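Local coordinates for protein Asp/Glu-specific dipeptidyl-peptidase (Flavobacterium psychrophilum, PDB 5JXF) that removes dipeptides from the N-terminus of oligopeptides as a serine-type peptidase of family S46, with strict specificity for aspartate or glutamate at P1, at residues E314-V319 with E464-Q469; D406-V411 with A472-K477. One frame throughout, in Å; residues are numbered along the deposited sequence.

Interaction 1. Residues E314-V319 with E464-Q469; sequences EAALKV and EKVFEQ
Val466 reaches into helix 295-325 with its CG2 methyl, which lies 3.6 Å from both CA and CB of Ala316. The touch belongs to an antiparallel helix-helix packing in the mostly helical part of the S46 peptidase, away from the active site. The axes of segments 314-319 and 464-469 run at 152° and approach to 9.1 Å, a spacing consistent with the small side chains of Ala315 and Ala316: the CA atoms of Ala316 and Val466 are 5.4 Å apart. Val466 sets CG2 anti to its backbone N, and this turns the methyl onto the alanine.

One turn further along helix 295-325, Val319 sends CG1 across the backbone of helix 460-477. That methyl rests 3.7 Å from CB of Lys465 and equally close to the backbone N of Val466, and the Val319 and Lys465 side chains meet at about a right angle. Past CB the lysine bends away from the interface, so its aliphatic base does the covering while NZ makes a long ion pair with Glu468 OE1 in its own helix. Carbon-to-carbon touches carry most of the contact, which is buried at Ala316 and Val466 and more open at Lys465. Elsewhere on helix 295-325, Leu317 packs against Tyr338, Val341 and Trp345 of helix 328-357. Toward the N-terminal end of segment 314-319, CB of Ala315 touches CG of Gln469 at 3.5 Å.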
loop_
_atom_site.group_PDB
_atom_site.type_symbol
_atom_site.label_atom_id
_atom_site.label_comp_id
_atom_site.label_asym_id
_atom_site.label_seq_id
_atom_site.Cartn_x
_atom_site.Cartn_y
_atom_site.Cartn_z
ATOM N N GLU A 314 13.356 -5.076 15.886
ATOM C CA GLU A 314 12.404 -3.965 15.818
ATOM C C GLU A 314 12.646 -2.956 16.942
ATOM O O GLU A 314 12.665 -1.747 16.716
ATOM C CB GLU A 314 10.962 -4.484 15.873
ATOM C CG GLU A 314 9.909 -3.414 15.632
ATOM C CD GLU A 314 9.633 -2.584 16.872
ATOM O OE1 GLU A 314 9.769 -3.128 17.994
ATOM O OE2 GLU A 314 9.311 -1.385 16.722
ATOM N N ALA A 315 12.823 -3.460 18.157
ATOM C CA ALA A 315 13.094 -2.596 19.296
ATOM C C ALA A 315 14.412 -1.837 19.089
ATOM O O ALA A 315 14.471 -0.629 19.313
ATOM C CB ALA A 315 13.125 -3.406 20.572
ATOM N N ALA A 316 15.458 -2.537 18.640
ATOM C CA ALA A 316 16.755 -1.903 18.369
ATOM C C ALA A 316 16.666 -0.794 17.322
ATOM O O ALA A 316 17.202 0.304 17.509
ATOM C CB ALA A 316 17.781 -2.947 17.917
ATOM N N LEU A 317 16.004 -1.098 16.211
ATOM C CA LEU A 317 15.883 -0.154 15.113
ATOM C C LEU A 317 15.055 1.072 15.495
ATOM O O LEU A 317 15.382 2.190 15.089
ATOM C CB LEU A 317 15.275 -0.844 13.888
ATOM C CG LEU A 317 16.130 -1.929 13.215
ATOM C CD1 LEU A 317 15.284 -2.742 12.260
ATOM C CD2 LEU A 317 17.321 -1.318 12.489
ATOM N N LYS A 318 13.990 0.873 16.268
ATOM C CA LYS A 318 13.134 2.002 16.643
ATOM C C LYS A 318 13.968 3.023 17.412
ATOM O O LYS A 318 13.934 4.221 17.112
ATOM C CB LYS A 318 11.927 1.545 17.463
ATOM N N VAL A 319 14.761 2.531 18.360
ATOM C CA VAL A 319 15.658 3.386 19.132
ATOM C C VAL A 319 16.636 4.124 18.228
ATOM O O VAL A 319 16.824 5.335 18.353
ATOM C CB VAL A 319 16.453 2.588 20.182
ATOM C CG1 VAL A 319 17.518 3.472 20.827
ATOM C CG2 VAL A 319 15.509 2.014 21.241
ATOM N N GLU A 464 23.096 2.720 24.780
ATOM C CA GLU A 464 22.536 2.482 26.094
ATOM C C GLU A 464 21.013 2.444 26.086
ATOM O O GLU A 464 20.402 1.673 26.819
ATOM C CB GLU A 464 23.061 3.553 27.039
ATOM C CG GLU A 464 22.562 3.502 28.476
ATOM C CD GLU A 464 23.301 4.503 29.355
ATOM O OE1 GLU A 464 24.238 5.154 28.835
ATOM O OE2 GLU A 464 22.924 4.657 30.534
ATOM N N LYS A 465 20.394 3.263 25.246
ATOM C CA LYS A 465 18.946 3.203 25.121
ATOM C C LYS A 465 18.537 1.882 24.468
ATOM O O LYS A 465 17.596 1.236 24.923
ATOM C CB LYS A 465 18.408 4.406 24.342
ATOM C CG LYS A 465 18.638 5.736 25.054
ATOM C CD LYS A 465 17.460 6.100 25.964
ATOM C CE LYS A 465 17.937 6.807 27.231
ATOM N NZ LYS A 465 16.966 6.695 28.360
ATOM N N VAL A 466 19.258 1.458 23.431
ATOM C CA VAL A 466 18.965 0.160 22.826
ATOM C C VAL A 466 19.349 -0.974 23.796
ATOM O O VAL A 466 18.698 -2.020 23.812
ATOM C CB VAL A 466 19.670 -0.013 21.446
ATOM C CG1 VAL A 466 21.159 0.057 21.578
ATOM C CG2 VAL A 466 19.292 -1.329 20.804
ATOM N N PHE A 467 20.369 -0.757 24.627
ATOM C CA PHE A 467 20.733 -1.737 25.663
ATOM C C PHE A 467 19.595 -1.904 26.656
ATOM O O PHE A 467 19.292 -3.014 27.096
ATOM C CB PHE A 467 22.010 -1.319 26.413
ATOM C CG PHE A 467 22.284 -2.122 27.672
ATOM C CD1 PHE A 467 22.991 -3.311 27.613
ATOM C CD2 PHE A 467 21.849 -1.673 28.917
ATOM C CE1 PHE A 467 23.245 -4.041 28.766
ATOM C CE2 PHE A 467 22.096 -2.400 30.069
ATOM C CZ PHE A 467 22.795 -3.586 29.997
ATOM N N GLU A 468 18.969 -0.787 27.009
ATOM C CA GLU A 468 17.903 -0.793 28.001
ATOM C C GLU A 468 16.680 -1.528 27.464
ATOM O O GLU A 468 15.969 -2.189 28.220
ATOM C CB GLU A 468 17.571 0.645 28.422
ATOM C CG GLU A 468 16.111 0.964 28.692
ATOM C CD GLU A 468 15.919 2.414 29.135
ATOM O OE1 GLU A 468 16.936 3.082 29.426
ATOM O OE2 GLU A 468 14.759 2.882 29.207
ATOM N N GLN A 469 16.470 -1.460 26.151
ATOM C CA GLN A 469 15.297 -2.079 25.542
ATOM C C GLN A 469 15.493 -3.568 25.221
ATOM O O GLN A 469 14.551 -4.354 25.296
ATOM C CB GLN A 469 14.918 -1.313 24.279
ATOM C CG GLN A 469 13.653 -1.790 23.594
ATOM C CD GLN A 469 12.395 -1.513 24.395
ATOM O OE1 GLN A 469 11.995 -2.307 25.249
ATOM N NE2 GLN A 469 11.763 -0.382 24.118
#

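Interaction 2. Residues D406-V411 with A472-K477; sequences DYFNEV and ALYATK
Tyr407 and Tyr474 meet where helices 386-415 and 460-477 pack antiparallel in the helical region of this S46 peptidase, the short segments running at 171° with axes 10.5 Å apart. The closest touch is between CB of Tyr407 and CE1 of Tyr474, at 3.4 Å, with CD1 of the Tyr474 ring almost as near. Tyr474 extends CG anti to its backbone N (chi1 -163°), which carries the ring across to the neighbouring helix, and Tyr407 C lies over one face of that ring, offset toward its rim. The phenol end goes on to Phe408, where OH approaches CB at 3.9 Å and sits at the edge of the phenylalanine ring, near its plane.

The Tyr407 ring slants toward the C-terminal end of segment 472-477, and its OH comes within 3.7 Å of CB of Lys477. The lysine chain then bends away, and NZ forms a weak, long ion pair with Glu311.

Further out, Phe408 has two aromatic neighbours, stacked with Tyr542 and edge-to-face with Tyr423. Glu410, on the same helix, makes a salt bridge to Arg313 of helix 295-325. Tyr407 also packs on Ile312 of that helix, and Tyr474 on Ser404. At the far end of the Tyr407 ring, OH lies 3.6 Å from the backbone O of Lys477.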
loop_
_atom_site.group_PDB
_atom_site.type_symbol
_atom_site.label_atom_id
_atom_site.label_comp_id
_atom_site.label_asym_id
_atom_site.label_seq_id
_atom_site.Cartn_x
_atom_site.Cartn_y
_atom_site.Cartn_z
ATOM N N ASP A 406 19.168 -17.619 19.717
ATOM C CA ASP A 406 18.824 -16.455 18.903
ATOM C C ASP A 406 18.813 -15.192 19.741
ATOM O O ASP A 406 19.340 -14.157 19.336
ATOM C CB ASP A 406 17.469 -16.648 18.229
ATOM C CG ASP A 406 17.544 -17.553 17.019
ATOM O OD1 ASP A 406 18.655 -17.727 16.466
ATOM O OD2 ASP A 406 16.485 -18.079 16.616
ATOM N N TYR A 407 18.217 -15.296 20.923
ATOM C CA TYR A 407 18.194 -14.183 21.856
ATOM C C TYR A 407 19.612 -13.793 22.275
ATOM O O TYR A 407 19.905 -12.611 22.424
ATOM C CB TYR A 407 17.332 -14.517 23.086
ATOM C CG TYR A 407 15.844 -14.312 22.875
ATOM C CD1 TYR A 407 15.287 -13.036 22.925
ATOM C CD2 TYR A 407 14.995 -15.386 22.633
ATOM C CE1 TYR A 407 13.938 -12.828 22.719
ATOM C CE2 TYR A 407 13.629 -15.184 22.433
ATOM C CZ TYR A 407 13.114 -13.900 22.479
ATOM O OH TYR A 407 11.773 -13.683 22.278
ATOM N N PHE A 408 20.502 -14.768 22.448
ATOM C CA PHE A 408 21.876 -14.429 22.834
ATOM C C PHE A 408 22.660 -13.753 21.699
ATOM O O PHE A 408 23.242 -12.685 21.897
ATOM C CB PHE A 408 22.639 -15.663 23.317
ATOM C CG PHE A 408 24.059 -15.367 23.695
ATOM C CD1 PHE A 408 24.361 -14.854 24.945
ATOM C CD2 PHE A 408 25.096 -15.580 22.791
ATOM C CE1 PHE A 408 25.674 -14.570 25.296
ATOM C CE2 PHE A 408 26.405 -15.293 23.132
ATOM C CZ PHE A 408 26.692 -14.786 24.387
ATOM N N ASN A 409 22.699 -14.376 20.523
ATOM C CA ASN A 409 23.332 -13.752 19.361
ATOM C C ASN A 409 22.779 -12.357 19.028
ATOM O O ASN A 409 23.541 -11.448 18.685
ATOM C CB ASN A 409 23.177 -14.624 18.112
ATOM C CG ASN A 409 23.826 -15.967 18.251
ATOM O OD1 ASN A 409 24.820 -16.126 18.961
ATOM N ND2 ASN A 409 23.277 -16.954 17.553
ATOM N N GLU A 410 21.458 -12.192 19.102
ATOM C CA GLU A 410 20.859 -10.939 18.644
ATOM C C GLU A 410 21.100 -9.829 19.650
ATOM O O GLU A 410 21.300 -8.677 19.273
ATOM C CB GLU A 410 19.356 -11.101 18.376
ATOM C CG GLU A 410 19.033 -11.789 17.048
ATOM C CD GLU A 410 19.310 -10.916 15.819
ATOM O OE1 GLU A 410 19.059 -9.690 15.864
ATOM O OE2 GLU A 410 19.779 -11.459 14.797
ATOM N N VAL A 411 21.119 -10.179 20.927
ATOM C CA VAL A 411 21.142 -9.157 21.962
ATOM C C VAL A 411 22.559 -8.841 22.421
ATOM O O VAL A 411 22.913 -7.677 22.619
ATOM C CB VAL A 411 20.278 -9.573 23.164
ATOM C CG1 VAL A 411 20.530 -8.661 24.353
ATOM C CG2 VAL A 411 18.798 -9.559 22.772
ATOM N N ALA A 472 15.708 -5.910 28.403
ATOM C CA ALA A 472 14.332 -6.106 28.829
ATOM C C ALA A 472 13.691 -7.283 28.089
ATOM O O ALA A 472 13.031 -8.122 28.702
ATOM C CB ALA A 472 13.524 -4.839 28.617
ATOM N N LEU A 473 13.900 -7.358 26.777
ATOM C CA LEU A 473 13.275 -8.411 25.983
ATOM C C LEU A 473 13.819 -9.801 26.324
ATOM O O LEU A 473 13.056 -10.766 26.419
ATOM C CB LEU A 473 13.460 -8.126 24.493
ATOM C CG LEU A 473 12.678 -6.947 23.909
ATOM C CD1 LEU A 473 13.226 -6.568 22.526
ATOM C CD2 LEU A 473 11.180 -7.263 23.848
ATOM N N TYR A 474 15.135 -9.893 26.508
ATOM C CA TYR A 474 15.796 -11.159 26.829
ATOM C C TYR A 474 15.257 -11.730 28.137
ATOM O O TYR A 474 14.995 -12.924 28.244
ATOM C CB TYR A 474 17.319 -10.964 26.903
ATOM C CG TYR A 474 18.147 -12.242 26.824
ATOM C CD1 TYR A 474 17.589 -13.432 26.377
ATOM C CD2 TYR A 474 19.507 -12.240 27.140
ATOM C CE1 TYR A 474 18.347 -14.596 26.288
ATOM C CE2 TYR A 474 20.276 -13.398 27.048
ATOM C CZ TYR A 474 19.690 -14.572 26.618
ATOM O OH TYR A 474 20.448 -15.727 26.522
ATOM N N ALA A 475 15.079 -10.878 29.134
ATOM C CA ALA A 475 14.563 -11.352 30.412
ATOM C C ALA A 475 13.101 -11.797 30.299
ATOM O O ALA A 475 12.735 -12.879 30.763
ATOM C CB ALA A 475 14.711 -10.274 31.482
ATOM N N THR A 476 12.277 -10.976 29.654
ATOM C CA THR A 476 10.834 -11.174 29.711
ATOM C C THR A 476 10.304 -12.182 28.689
ATOM O O THR A 476 9.345 -12.893 28.979
ATOM C CB THR A 476 10.082 -9.820 29.538
ATOM O OG1 THR A 476 10.223 -9.334 28.199
ATOM C CG2 THR A 476 10.626 -8.776 30.514
ATOM N N LYS A 477 10.921 -12.270 27.512
ATOM C CA LYS A 477 10.359 -13.115 26.449
ATOM C C LYS A 477 11.185 -14.343 26.052
ATOM O O LYS A 477 10.689 -15.212 25.331
ATOM C CB LYS A 477 10.084 -12.274 25.198
ATOM C CG LYS A 477 9.312 -10.994 25.476
ATOM C CD LYS A 477 8.312 -10.679 24.354
ATOM C CE LYS A 477 6.872 -10.815 24.844
ATOM N NZ LYS A 477 5.862 -10.901 23.750
#

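Interactions 1 and 2 use successive parts of one helix, 460-477, residues 464-469 lying against helix 295-325 and residues 472-477 against helix 386-415. Their centres are 12 Å apart, and they touch directly where CB of Ala315 meets CD1 of Leu473 at 3.7 Å. Along the chain the segments come in the order 314-319, 406-411, 464-469, 472-477, so helix 460-477 returns to pack on two earlier ones after a long, mostly helical passage with no strand. Three helices distant in sequence are thereby joined in one bundle. Both contacts lie away from the active site and the specificity residue, although in interaction 1 the side chain of Ala316 is about 14 Å from the bound arginine.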